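Local coordinates for protein 16S rRNA methylase (PDB 3P2E) that methylates the N1 position of adenine 1408 in the 16S rRNA of assembled 30S ribosomal subunits, using S-adenosylmethionine, and thereby confers resistance to many aminoglycosides, at residues 15-20 / 48-53; 27-32 / 92-97; 37-42 / 78-83; 86-91 / 107-112. All blocks are in the same frame, centred on the assembly; numbering follows the deposited sequence.

Contact 1: residues 15-20 / 48-53; sequences DELTEI and NTFYIG
Leu17 and Ile20, one turn apart on a helix, rest against the ring of Phe50 and so fasten helix 14-21 to strand 49-54 of the Rossmann-like sheet of this methyltransferase. The closer of the two meetings belongs to Ile20: its branch methyl CG2 stands 3.3 Å from Phe50 CE1 and 3.5 Å from Phe50 CZ, a snug fit for carbon against carbon. Leu17 makes a lighter touch, with its CD1 4.2 Å from CE2 of the same ring. Both methyls come in at a slant, and no polar bond links the two segments.

The torsions explain which atoms do the work. Ile20 has CG2 anti to its backbone N, which turns that methyl onto the CE1-CZ side of the ring while the CG1-CD1 arm leads away from the strand. Phe50 also swings its CG away from the backbone N (chi1 -173°), and this carries the ring out from the strand toward the helix.

In the next shell, Phe24 meets the Phe50 ring with the two planes at about 40°, and Val81 of the edge strand packs on it too. Leu17 has further apolar company in Leu94 and Ile97. The backbone of Phe50 is paired with Arg26 and His28 in the parallel sheet, so the ring rises from a well-fixed strand. Tyr51, the next residue along, lies on the other face of the sheet, with its OH hydrogen-bonded to Asp46 OD2.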
# COMPACT_ATOMS: atom_id res chain seq x y z
N ASP A 15 13.42 -12.92 11.61
CA ASP A 15 13.16 -13.14 13.03
C ASP A 15 12.85 -11.84 13.77
O ASP A 15 12.00 -11.82 14.66
CB ASP A 15 14.34 -13.84 13.70
CG ASP A 15 14.51 -15.27 13.23
OD1 ASP A 15 13.50 -15.99 13.12
OD2 ASP A 15 15.67 -15.69 12.98
N GLU A 16 13.52 -10.76 13.39
CA GLU A 16 13.29 -9.48 14.04
C GLU A 16 11.89 -8.97 13.69
O GLU A 16 11.18 -8.43 14.53
CB GLU A 16 14.33 -8.46 13.60
CG GLU A 16 15.75 -8.81 14.03
CD GLU A 16 16.75 -7.73 13.68
OE1 GLU A 16 16.93 -7.46 12.48
OE2 GLU A 16 17.35 -7.15 14.62
N LEU A 17 11.50 -9.16 12.43
CA LEU A 17 10.19 -8.74 11.96
C LEU A 17 9.10 -9.50 12.71
O LEU A 17 8.11 -8.92 13.16
CB LEU A 17 10.06 -8.99 10.46
CG LEU A 17 8.73 -8.61 9.81
CD1 LEU A 17 8.46 -7.12 9.99
CD2 LEU A 17 8.78 -8.97 8.33
N THR A 18 9.28 -10.81 12.83
CA THR A 18 8.31 -11.65 13.52
C THR A 18 8.10 -11.18 14.96
O THR A 18 6.98 -11.16 15.46
CB THR A 18 8.77 -13.12 13.52
OG1 THR A 18 8.89 -13.58 12.17
CG2 THR A 18 7.76 -14.00 14.26
N GLU A 19 9.19 -10.78 15.61
CA GLU A 19 9.13 -10.32 16.99
C GLU A 19 8.29 -9.04 17.08
O GLU A 19 7.45 -8.90 17.97
CB GLU A 19 10.55 -10.07 17.52
CG GLU A 19 10.64 -9.85 19.02
CD GLU A 19 10.33 -8.42 19.44
OE1 GLU A 19 10.28 -8.16 20.66
OE2 GLU A 19 10.16 -7.56 18.55
N ILE A 20 8.52 -8.12 16.14
CA ILE A 20 7.78 -6.86 16.11
C ILE A 20 6.29 -7.12 15.86
O ILE A 20 5.44 -6.54 16.53
CB ILE A 20 8.32 -5.94 15.00
CG1 ILE A 20 9.81 -5.67 15.23
CG2 ILE A 20 7.53 -4.64 14.97
CD1 ILE A 20 10.12 -5.03 16.57
N ASN A 48 -3.48 -1.65 16.85
CA ASN A 48 -3.50 -3.11 16.94
C ASN A 48 -3.16 -3.69 15.57
O ASN A 48 -3.34 -4.89 15.32
CB ASN A 48 -4.86 -3.62 17.40
CG ASN A 48 -4.81 -5.06 17.89
OD1 ASN A 48 -5.85 -5.71 18.05
ND2 ASN A 48 -3.61 -5.56 18.14
N THR A 49 -2.70 -2.83 14.67
CA THR A 49 -2.30 -3.26 13.33
C THR A 49 -0.88 -2.76 13.08
O THR A 49 -0.54 -1.61 13.40
CB THR A 49 -3.22 -2.68 12.23
OG1 THR A 49 -4.54 -3.25 12.36
CG2 THR A 49 -2.67 -3.01 10.84
N PHE A 50 -0.04 -3.63 12.53
CA PHE A 50 1.32 -3.25 12.22
C PHE A 50 1.31 -2.85 10.75
O PHE A 50 0.92 -3.64 9.89
CB PHE A 50 2.29 -4.40 12.43
CG PHE A 50 3.73 -4.01 12.27
CD1 PHE A 50 4.32 -3.14 13.18
CD2 PHE A 50 4.48 -4.47 11.20
CE1 PHE A 50 5.65 -2.72 13.02
CE2 PHE A 50 5.81 -4.07 11.03
CZ PHE A 50 6.39 -3.19 11.94
N TYR A 51 1.73 -1.61 10.48
CA TYR A 51 1.75 -1.08 9.12
C TYR A 51 3.11 -1.12 8.44
O TYR A 51 4.11 -0.64 8.98
CB TYR A 51 1.21 0.36 9.15
CG TYR A 51 -0.27 0.41 9.43
CD1 TYR A 51 -1.20 0.28 8.40
CD2 TYR A 51 -0.75 0.50 10.74
CE1 TYR A 51 -2.57 0.24 8.67
CE2 TYR A 51 -2.11 0.46 11.02
CZ TYR A 51 -3.02 0.33 9.98
OH TYR A 51 -4.36 0.27 10.24
N ILE A 52 3.12 -1.69 7.24
CA ILE A 52 4.33 -1.82 6.46
C ILE A 52 4.17 -1.06 5.15
O ILE A 52 3.36 -1.44 4.31
CB ILE A 52 4.62 -3.30 6.13
CG1 ILE A 52 4.74 -4.09 7.44
CG2 ILE A 52 5.91 -3.42 5.32
CD1 ILE A 52 4.91 -5.59 7.23
N GLY A 53 4.95 0.01 5.00
CA GLY A 53 4.89 0.81 3.79
C GLY A 53 6.11 0.51 2.94
O GLY A 53 7.24 0.66 3.41

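Contact 2: residues 27-32 / 92-97; sequences VHIDLG and FELKNI. With SAH (S-adenosyl-L-homocysteine), chain C.
Val27 and Ile29, on alternate positions of a central strand, face the loop residues Leu94 and Ile97 in a contact of apolar side chains, with one backbone carbonyl against Val27 and no hydrogen bond across it. The tight part is at Val27. Its CB comes within 3.4 Å of the carbonyl O of Ile97, and its methyls CG1 and CG2 are each 3.8 Å from Ile97 O. Farther along the strand, Ile29 meets the loop through its outermost atom: CD1 lies 4.0 Å from Ile97 CG2 and a looser 4.4 Å from Leu94 CD1. The Ile29 side chain is stretched out, with chi2 at 179°, which lets CD1 reach both loop residues, and it crosses Ile97 at about a right angle.

Beyond this core the loop opens to solvent. Phe92 and Asn96 are exposed and make no touch with the strand, while the short 3-10 turn that begins at Phe92 is closed by Lys95 N bonding to Phe92 O. At the opposite end of segment 27-32, where the strand gives way to a loop, Gly32 O accepts a hydrogen bond of 2.8 Å from the amino N of S-adenosylhomocysteine, as suits the cofactor-binding end of a class I methyltransferase strand.

Strand 26-31 runs between strands 49-54 and 98-104. The loop packs beneath one face of this sheet together with helix 14-21, whose Leu17 touches both Leu94 and Ile97 and whose end residue Ile21 touches Val27.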
# COMPACT_ATOMS: atom_id res chain seq x y z
N VAL A 27 -1.61 -7.24 10.21
CA VAL A 27 -0.51 -6.64 9.47
C VAL A 27 -1.08 -6.09 8.16
O VAL A 27 -1.78 -6.79 7.44
CB VAL A 27 0.59 -7.68 9.13
CG1 VAL A 27 1.63 -7.05 8.20
CG2 VAL A 27 1.26 -8.17 10.40
N HIS A 28 -0.79 -4.82 7.88
CA HIS A 28 -1.26 -4.19 6.66
C HIS A 28 -0.06 -3.73 5.84
O HIS A 28 0.85 -3.12 6.37
CB HIS A 28 -2.13 -2.97 6.98
CG HIS A 28 -2.61 -2.24 5.76
ND1 HIS A 28 -3.70 -2.66 5.02
CD2 HIS A 28 -2.10 -1.17 5.11
CE1 HIS A 28 -3.84 -1.88 3.97
NE2 HIS A 28 -2.88 -0.97 3.99
N ILE A 29 -0.07 -4.04 4.54
CA ILE A 29 1.01 -3.62 3.66
C ILE A 29 0.47 -2.61 2.64
O ILE A 29 -0.57 -2.83 2.02
CB ILE A 29 1.62 -4.81 2.86
CG1 ILE A 29 2.39 -5.73 3.81
CG2 ILE A 29 2.55 -4.29 1.76
CD1 ILE A 29 3.02 -6.95 3.13
N ASP A 30 1.18 -1.49 2.51
CA ASP A 30 0.82 -0.46 1.54
C ASP A 30 1.99 -0.41 0.56
O ASP A 30 3.08 0.04 0.91
CB ASP A 30 0.63 0.89 2.23
CG ASP A 30 0.16 1.98 1.28
OD1 ASP A 30 -0.72 1.68 0.44
OD2 ASP A 30 0.65 3.12 1.38
N LEU A 31 1.75 -0.92 -0.65
CA LEU A 31 2.77 -0.97 -1.70
C LEU A 31 2.79 0.32 -2.52
O LEU A 31 1.74 0.78 -2.97
CB LEU A 31 2.49 -2.18 -2.61
CG LEU A 31 3.40 -2.40 -3.82
CD1 LEU A 31 4.86 -2.50 -3.38
CD2 LEU A 31 2.96 -3.67 -4.53
N GLY A 32 3.98 0.88 -2.73
CA GLY A 32 4.11 2.14 -3.45
C GLY A 32 3.56 3.21 -2.52
O GLY A 32 2.84 4.11 -2.93
N PHE A 92 11.59 -11.50 0.61
CA PHE A 92 11.05 -12.80 0.95
C PHE A 92 10.49 -12.82 2.37
O PHE A 92 9.64 -13.65 2.70
CB PHE A 92 12.13 -13.88 0.80
CG PHE A 92 13.11 -13.95 1.94
CD1 PHE A 92 12.88 -14.80 3.02
CD2 PHE A 92 14.25 -13.16 1.94
CE1 PHE A 92 13.78 -14.87 4.07
CE2 PHE A 92 15.16 -13.22 2.99
CZ PHE A 92 14.93 -14.08 4.06
N GLU A 93 10.97 -11.91 3.22
CA GLU A 93 10.51 -11.86 4.60
C GLU A 93 9.05 -11.43 4.72
O GLU A 93 8.41 -11.66 5.74
CB GLU A 93 11.39 -10.91 5.42
CG GLU A 93 12.86 -11.34 5.52
CD GLU A 93 13.76 -10.63 4.51
OE1 GLU A 93 13.30 -10.34 3.39
OE2 GLU A 93 14.95 -10.39 4.84
N LEU A 94 8.50 -10.84 3.65
CA LEU A 94 7.11 -10.39 3.68
C LEU A 94 6.12 -11.40 3.12
O LEU A 94 4.92 -11.14 3.06
CB LEU A 94 6.98 -9.07 2.92
CG LEU A 94 7.76 -7.88 3.47
CD1 LEU A 94 7.42 -6.65 2.63
CD2 LEU A 94 7.40 -7.64 4.94
N LYS A 95 6.61 -12.56 2.70
CA LYS A 95 5.72 -13.58 2.15
C LYS A 95 4.71 -14.10 3.17
O LYS A 95 5.07 -14.38 4.32
CB LYS A 95 6.54 -14.74 1.60
CG LYS A 95 7.08 -14.52 0.19
CD LYS A 95 7.73 -13.16 0.05
CE LYS A 95 8.12 -12.88 -1.39
NZ LYS A 95 8.53 -11.46 -1.57
N ASN A 96 3.45 -14.19 2.75
CA ASN A 96 2.37 -14.72 3.58
C ASN A 96 2.29 -14.06 4.96
O ASN A 96 2.11 -14.73 5.97
CB ASN A 96 2.58 -16.23 3.74
CG ASN A 96 1.39 -16.92 4.38
OD1 ASN A 96 0.26 -16.82 3.89
ND2 ASN A 96 1.64 -17.65 5.46
N ILE A 97 2.37 -12.73 4.99
CA ILE A 97 2.35 -12.01 6.26
C ILE A 97 1.21 -11.01 6.47
O ILE A 97 0.86 -10.69 7.61
CB ILE A 97 3.68 -11.24 6.44
CG1 ILE A 97 3.87 -10.79 7.89
CG2 ILE A 97 3.69 -10.01 5.54
CD1 ILE A 97 5.17 -10.03 8.12
N SAH C . 0.55 5.71 -2.45
CA SAH C . 1.12 6.94 -2.67
CB SAH C . 1.56 7.05 -4.14
CG SAH C . 2.57 8.09 -4.50
SD SAH C . 3.06 8.20 -6.19
C SAH C . 0.12 8.07 -2.18
O SAH C . 0.79 8.97 -1.88
OXT SAH C . -1.02 7.99 -2.15
C5' SAH C . 3.45 6.58 -6.87
C4' SAH C . 4.50 5.87 -5.89
O4' SAH C . 4.59 4.56 -6.47
C3' SAH C . 5.89 6.47 -5.87
O3' SAH C . 6.29 6.81 -4.51
C2' SAH C . 6.79 5.39 -6.58
O2' SAH C . 8.12 5.30 -6.12
C1' SAH C . 5.97 4.10 -6.35
N9 SAH C . 6.23 3.02 -7.38
C8 SAH C . 6.25 3.17 -8.77
N7 SAH C . 6.56 2.05 -9.40
C5 SAH C . 6.75 1.13 -8.31
C6 SAH C . 7.11 -0.26 -8.41
N6 SAH C . 7.32 -0.86 -9.61
N1 SAH C . 7.22 -0.90 -7.20
C2 SAH C . 7.00 -0.27 -5.97
N3 SAH C . 6.65 1.08 -5.88
C4 SAH C . 6.55 1.69 -7.10

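Contact 3: residues 37-42 / 78-83; sequences RNIYKL and SNVVFV. With SAH (S-adenosyl-L-homocysteine), chain C.
Ile39 carries most of this contact from the helix side, setting its CG2 methyl against Phe82 and Val80 of the edge strand. With CG1 anti to the backbone N (chi1 -160°), CG2 is left in the congested place between N and the carbonyl carbon, and from there it reaches the rim of the Phe82 ring near the ring plane, 3.4 Å from CE1. The same methyl is 4.3 Å from Val80 CG1. Phe82 has its CG beside its own backbone N (chi1 -69°), which leans the ring back a little as it reaches toward the helix; the Ile39 and Phe82 side chains run past one another in opposite senses. Val80 CG1 fills in over one ring face, 3.9 Å above the plane and offset toward the rim. Methyls from two residues thus probably limit how the ring can turn, one at the edge and one over a face.

One residue before Ile39, Asn38 turns to the cofactor pocket: its ND2 is 2.9 Å from the carboxylate OXT of S-adenosylhomocysteine, while OD1 accepts a hydrogen bond from Ser195 N, which fixes the way round of the amide.

Helix 37-44 follows strand 26-31 and covers the sheet face bearing Val80 and Tyr51, the latter also touched by Ile39. Helix 62-68 flanks it, with Ile64 on Phe82, while Val81 points to the other face and packs on Phe50 and Ile52.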
# COMPACT_ATOMS: atom_id res chain seq x y z
N ARG A 37 2.88 9.51 4.51
CA ARG A 37 1.85 10.22 5.26
C ARG A 37 0.53 9.47 5.35
O ARG A 37 -0.16 9.55 6.36
CB ARG A 37 1.60 11.61 4.65
CG ARG A 37 2.76 12.57 4.86
CD ARG A 37 2.46 13.96 4.31
NE ARG A 37 3.63 14.82 4.37
CZ ARG A 37 4.20 15.25 5.49
NH1 ARG A 37 3.71 14.89 6.67
NH2 ARG A 37 5.29 16.01 5.43
N ASN A 38 0.18 8.73 4.30
CA ASN A 38 -1.07 7.97 4.34
C ASN A 38 -0.98 6.86 5.37
O ASN A 38 -1.92 6.65 6.15
CB ASN A 38 -1.38 7.36 2.97
CG ASN A 38 -1.74 8.40 1.93
OD1 ASN A 38 -2.23 9.48 2.25
ND2 ASN A 38 -1.51 8.06 0.66
N ILE A 39 0.15 6.16 5.39
CA ILE A 39 0.34 5.06 6.32
C ILE A 39 0.44 5.58 7.75
O ILE A 39 -0.01 4.92 8.69
CB ILE A 39 1.62 4.25 5.97
CG1 ILE A 39 1.55 2.86 6.59
CG2 ILE A 39 2.86 4.98 6.45
CD1 ILE A 39 0.52 1.97 5.95
N TYR A 40 1.02 6.77 7.91
CA TYR A 40 1.16 7.38 9.24
C TYR A 40 -0.22 7.61 9.83
O TYR A 40 -0.45 7.37 11.01
CB TYR A 40 1.91 8.71 9.15
CG TYR A 40 2.20 9.34 10.50
CD1 TYR A 40 3.41 9.11 11.15
CD2 TYR A 40 1.24 10.12 11.14
CE1 TYR A 40 3.65 9.64 12.42
CE2 TYR A 40 1.47 10.65 12.41
CZ TYR A 40 2.68 10.40 13.05
OH TYR A 40 2.91 10.91 14.31
N LYS A 41 -1.15 8.09 9.01
CA LYS A 41 -2.51 8.35 9.48
C LYS A 41 -3.23 7.06 9.83
O LYS A 41 -3.94 6.99 10.83
CB LYS A 41 -3.32 9.12 8.42
CG LYS A 41 -4.74 9.45 8.87
CD LYS A 41 -5.47 10.31 7.85
CE LYS A 41 -6.87 10.66 8.34
NZ LYS A 41 -7.61 11.51 7.37
N LEU A 42 -3.05 6.02 9.02
CA LEU A 42 -3.69 4.74 9.31
C LEU A 42 -3.18 4.19 10.63
O LEU A 42 -3.95 3.72 11.47
CB LEU A 42 -3.38 3.72 8.22
CG LEU A 42 -3.99 3.97 6.84
CD1 LEU A 42 -3.58 2.84 5.90
CD2 LEU A 42 -5.50 4.05 6.95
N SER A 78 5.03 3.12 17.05
CA SER A 78 5.69 1.83 17.22
C SER A 78 5.10 0.78 16.29
O SER A 78 5.55 -0.36 16.29
CB SER A 78 5.54 1.36 18.67
OG SER A 78 6.09 2.29 19.58
N ASN A 79 4.12 1.17 15.48
CA ASN A 79 3.47 0.23 14.58
C ASN A 79 3.63 0.52 13.09
O ASN A 79 2.74 0.24 12.29
CB ASN A 79 1.98 0.12 14.94
CG ASN A 79 1.21 1.41 14.73
OD1 ASN A 79 1.74 2.51 14.89
ND2 ASN A 79 -0.07 1.28 14.38
N VAL A 80 4.79 1.07 12.73
CA VAL A 80 5.08 1.39 11.33
C VAL A 80 6.52 1.07 10.97
O VAL A 80 7.43 1.30 11.76
CB VAL A 80 4.85 2.90 11.03
CG1 VAL A 80 5.16 3.19 9.56
CG2 VAL A 80 3.43 3.29 11.36
N VAL A 81 6.72 0.51 9.78
CA VAL A 81 8.06 0.23 9.29
C VAL A 81 8.02 0.54 7.80
O VAL A 81 7.03 0.26 7.12
CB VAL A 81 8.49 -1.25 9.51
CG1 VAL A 81 7.61 -2.19 8.70
CG2 VAL A 81 9.96 -1.41 9.11
N PHE A 82 9.09 1.15 7.31
CA PHE A 82 9.20 1.50 5.90
C PHE A 82 10.24 0.60 5.25
O PHE A 82 11.41 0.57 5.65
CB PHE A 82 9.59 2.97 5.73
CG PHE A 82 8.50 3.92 6.14
CD1 PHE A 82 7.24 3.83 5.56
CD2 PHE A 82 8.73 4.91 7.10
CE1 PHE A 82 6.21 4.71 5.93
CE2 PHE A 82 7.71 5.79 7.48
CZ PHE A 82 6.45 5.69 6.88
N VAL A 83 9.78 -0.16 4.26
CA VAL A 83 10.61 -1.11 3.54
C VAL A 83 10.98 -0.54 2.18
O VAL A 83 10.13 -0.06 1.43
CB VAL A 83 9.83 -2.43 3.33
CG1 VAL A 83 10.59 -3.36 2.42
CG2 VAL A 83 9.57 -3.07 4.69
N SAH C . 0.55 5.71 -2.45
CA SAH C . 1.12 6.94 -2.67
CB SAH C . 1.56 7.05 -4.14
CG SAH C . 2.57 8.09 -4.50
SD SAH C . 3.06 8.20 -6.19
C SAH C . 0.12 8.07 -2.18
O SAH C . 0.79 8.97 -1.88
OXT SAH C . -1.02 7.99 -2.15
C5' SAH C . 3.45 6.58 -6.87
C4' SAH C . 4.50 5.87 -5.89
O4' SAH C . 4.59 4.56 -6.47
C3' SAH C . 5.89 6.47 -5.87
O3' SAH C . 6.29 6.81 -4.51
C2' SAH C . 6.79 5.39 -6.58
O2' SAH C . 8.12 5.30 -6.12
C1' SAH C . 5.97 4.10 -6.35
N9 SAH C . 6.23 3.02 -7.38
C8 SAH C . 6.25 3.17 -8.77
N7 SAH C . 6.56 2.05 -9.40
C5 SAH C . 6.75 1.13 -8.31
C6 SAH C . 7.11 -0.26 -8.41
N6 SAH C . 7.32 -0.86 -9.61
N1 SAH C . 7.22 -0.90 -7.20
C2 SAH C . 7.00 -0.27 -5.97
N3 SAH C . 6.65 1.08 -5.88
C4 SAH C . 6.55 1.69 -7.10

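Contact 4: residues 86-91 / 107-112; sequences AAESLP and WGTLLE. With SAH (S-adenosyl-L-homocysteine), chain C.
This is a contact made largely through a ligand: Ala87 and Glu88, in the loop after strand 80-83, face Leu110 and Thr109 at the beginning of helix 108-115 across the adenine of S-adenosylhomocysteine, at the cofactor site of a class I, Rossmann-like methyltransferase. Direct protein contact is slight, chiefly Ala87 CB at 4.2 Å from Leu110 CD1.

The adenine does the joining. Ala87 N gives a nearly straight hydrogen bond to ring N1, 2.8 Å long with an angle of 171° at the hydrogen. The exocyclic N6 donates twice, once to each segment. Toward Thr109 OG1 it makes a bond of 2.9 Å that is almost linear (176°), and toward Glu88 OE1 one of 3.0 Å that is more bent (144°). An N-H offered to N1 and acceptors offered to N6 match the edge of adenine and probably help to tell it from other bases. Leu110 supports a face of the base, with its CB 3.6 Å from ring C5.

Two torsions set up the polar grip. Thr109 has OG1 between its backbone N and carbonyl carbon, aiming the hydroxyl at the base, and the Glu88 chain bends at chi2 to bring its carboxylate round to N6. A type I turn from Ala86 to Ser89 shapes the loop. The other carboxylate oxygen is fixed too: Glu88 OE2 bonds to Tyr113 OH and accepts from a water at 2.9 Å, and that same water lies 2.8 Å from Thr109 OG1.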
# COMPACT_ATOMS: atom_id res chain seq x y z
N ALA A 86 10.83 -2.76 -4.44
CA ALA A 86 9.93 -2.51 -5.56
C ALA A 86 9.05 -3.74 -5.78
O ALA A 86 9.39 -4.84 -5.35
CB ALA A 86 10.72 -2.20 -6.82
N ALA A 87 7.93 -3.55 -6.47
CA ALA A 87 7.00 -4.64 -6.74
C ALA A 87 7.65 -5.79 -7.51
O ALA A 87 7.23 -6.94 -7.37
CB ALA A 87 5.78 -4.13 -7.49
N GLU A 88 8.66 -5.48 -8.31
CA GLU A 88 9.35 -6.49 -9.11
C GLU A 88 10.33 -7.32 -8.29
O GLU A 88 10.76 -8.40 -8.72
CB GLU A 88 10.09 -5.85 -10.28
CG GLU A 88 9.21 -5.04 -11.22
CD GLU A 88 9.23 -3.56 -10.91
OE1 GLU A 88 9.19 -3.19 -9.72
OE2 GLU A 88 9.27 -2.75 -11.86
N SER A 89 10.70 -6.83 -7.11
CA SER A 89 11.64 -7.53 -6.25
C SER A 89 11.28 -7.38 -4.78
O SER A 89 12.00 -6.74 -4.01
CB SER A 89 13.06 -7.01 -6.48
OG SER A 89 13.14 -5.62 -6.21
N LEU A 90 10.15 -7.97 -4.39
CA LEU A 90 9.69 -7.90 -3.01
C LEU A 90 10.51 -8.79 -2.10
O LEU A 90 10.97 -9.86 -2.51
CB LEU A 90 8.21 -8.30 -2.95
CG LEU A 90 7.28 -7.37 -3.73
CD1 LEU A 90 5.91 -8.01 -3.87
CD2 LEU A 90 7.18 -6.03 -3.02
N PRO A 91 10.73 -8.36 -0.84
CA PRO A 91 11.50 -9.11 0.16
C PRO A 91 10.82 -10.42 0.55
O PRO A 91 9.61 -10.44 0.81
CB PRO A 91 11.55 -8.14 1.35
CG PRO A 91 11.34 -6.79 0.73
CD PRO A 91 10.30 -7.06 -0.31
N TRP A 107 1.51 5.37 -9.61
CA TRP A 107 1.97 6.11 -10.78
C TRP A 107 3.16 5.34 -11.33
O TRP A 107 3.70 4.45 -10.67
CB TRP A 107 2.40 7.52 -10.35
CG TRP A 107 2.15 8.57 -11.38
CD1 TRP A 107 0.94 8.95 -11.89
CD2 TRP A 107 3.12 9.43 -11.99
NE1 TRP A 107 1.10 9.99 -12.77
CE2 TRP A 107 2.43 10.31 -12.85
CE3 TRP A 107 4.51 9.55 -11.88
CZ2 TRP A 107 3.08 11.29 -13.60
CZ3 TRP A 107 5.16 10.53 -12.63
CH2 TRP A 107 4.44 11.38 -13.48
N GLY A 108 3.57 5.65 -12.56
CA GLY A 108 4.70 4.95 -13.12
C GLY A 108 4.43 3.48 -13.41
O GLY A 108 3.31 3.10 -13.76
N THR A 109 5.45 2.65 -13.25
CA THR A 109 5.30 1.23 -13.54
C THR A 109 4.26 0.53 -12.67
O THR A 109 3.56 -0.35 -13.14
CB THR A 109 6.65 0.48 -13.43
OG1 THR A 109 7.17 0.58 -12.09
CG2 THR A 109 7.67 1.07 -14.39
N LEU A 110 4.14 0.94 -11.41
CA LEU A 110 3.17 0.31 -10.52
C LEU A 110 1.75 0.50 -11.03
O LEU A 110 0.92 -0.41 -10.96
CB LEU A 110 3.29 0.86 -9.09
CG LEU A 110 2.43 0.16 -8.03
CD1 LEU A 110 2.69 -1.34 -8.05
CD2 LEU A 110 2.74 0.75 -6.65
N LEU A 111 1.45 1.69 -11.56
CA LEU A 111 0.12 1.94 -12.09
C LEU A 111 -0.16 0.96 -13.24
O LEU A 111 -1.23 0.36 -13.30
CB LEU A 111 -0.01 3.38 -12.59
CG LEU A 111 -1.31 3.73 -13.33
CD1 LEU A 111 -2.50 3.53 -12.42
CD2 LEU A 111 -1.25 5.17 -13.82
N GLU A 112 0.81 0.79 -14.14
CA GLU A 112 0.61 -0.12 -15.26
C GLU A 112 0.43 -1.57 -14.81
O GLU A 112 -0.37 -2.31 -15.39
CB GLU A 112 1.78 -0.02 -16.26
CG GLU A 112 3.04 -0.76 -15.85
CD GLU A 112 4.06 -0.82 -16.97
OE1 GLU A 112 3.71 -1.29 -18.08
OE2 GLU A 112 5.22 -0.40 -16.75
N SAH C . 0.55 5.71 -2.45
CA SAH C . 1.12 6.94 -2.67
CB SAH C . 1.56 7.05 -4.14
CG SAH C . 2.57 8.09 -4.50
SD SAH C . 3.06 8.20 -6.19
C SAH C . 0.12 8.07 -2.18
O SAH C . 0.79 8.97 -1.88
OXT SAH C . -1.02 7.99 -2.15
C5' SAH C . 3.45 6.58 -6.87
C4' SAH C . 4.50 5.87 -5.89
O4' SAH C . 4.59 4.56 -6.47
C3' SAH C . 5.89 6.47 -5.87
O3' SAH C . 6.29 6.81 -4.51
C2' SAH C . 6.79 5.39 -6.58
O2' SAH C . 8.12 5.30 -6.12
C1' SAH C . 5.97 4.10 -6.35
N9 SAH C . 6.23 3.02 -7.38
C8 SAH C . 6.25 3.17 -8.77
N7 SAH C . 6.56 2.05 -9.40
C5 SAH C . 6.75 1.13 -8.31
C6 SAH C . 7.11 -0.26 -8.41
N6 SAH C . 7.32 -0.86 -9.61
N1 SAH C . 7.22 -0.90 -7.20
C2 SAH C . 7.00 -0.27 -5.97
N3 SAH C . 6.65 1.08 -5.88
C4 SAH C . 6.55 1.69 -7.10
O HOH W 1 9.92 0.10 -11.74

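In the fold
Followed from the N terminus, contact 1 closes the first loop, bringing helix 14-21 onto strand 49-54. Contact 2 opens inside it, at strand 26-31, and closes much later in the loop before strand 98-104, so the two cross. Contact 3 is nested within contact 2 and crosses contact 1, binding helix 37-44 to edge strand 80-83. Contact 4 starts after contacts 1 and 3 have closed and crosses contact 2. Contacts 1 and 2 share neighbouring strands, joined by Ile52 N to His28 O at 2.8 Å. Contacts 2, 3 and 4 all reach S-adenosylhomocysteine, whereas contact 1 lies away from it.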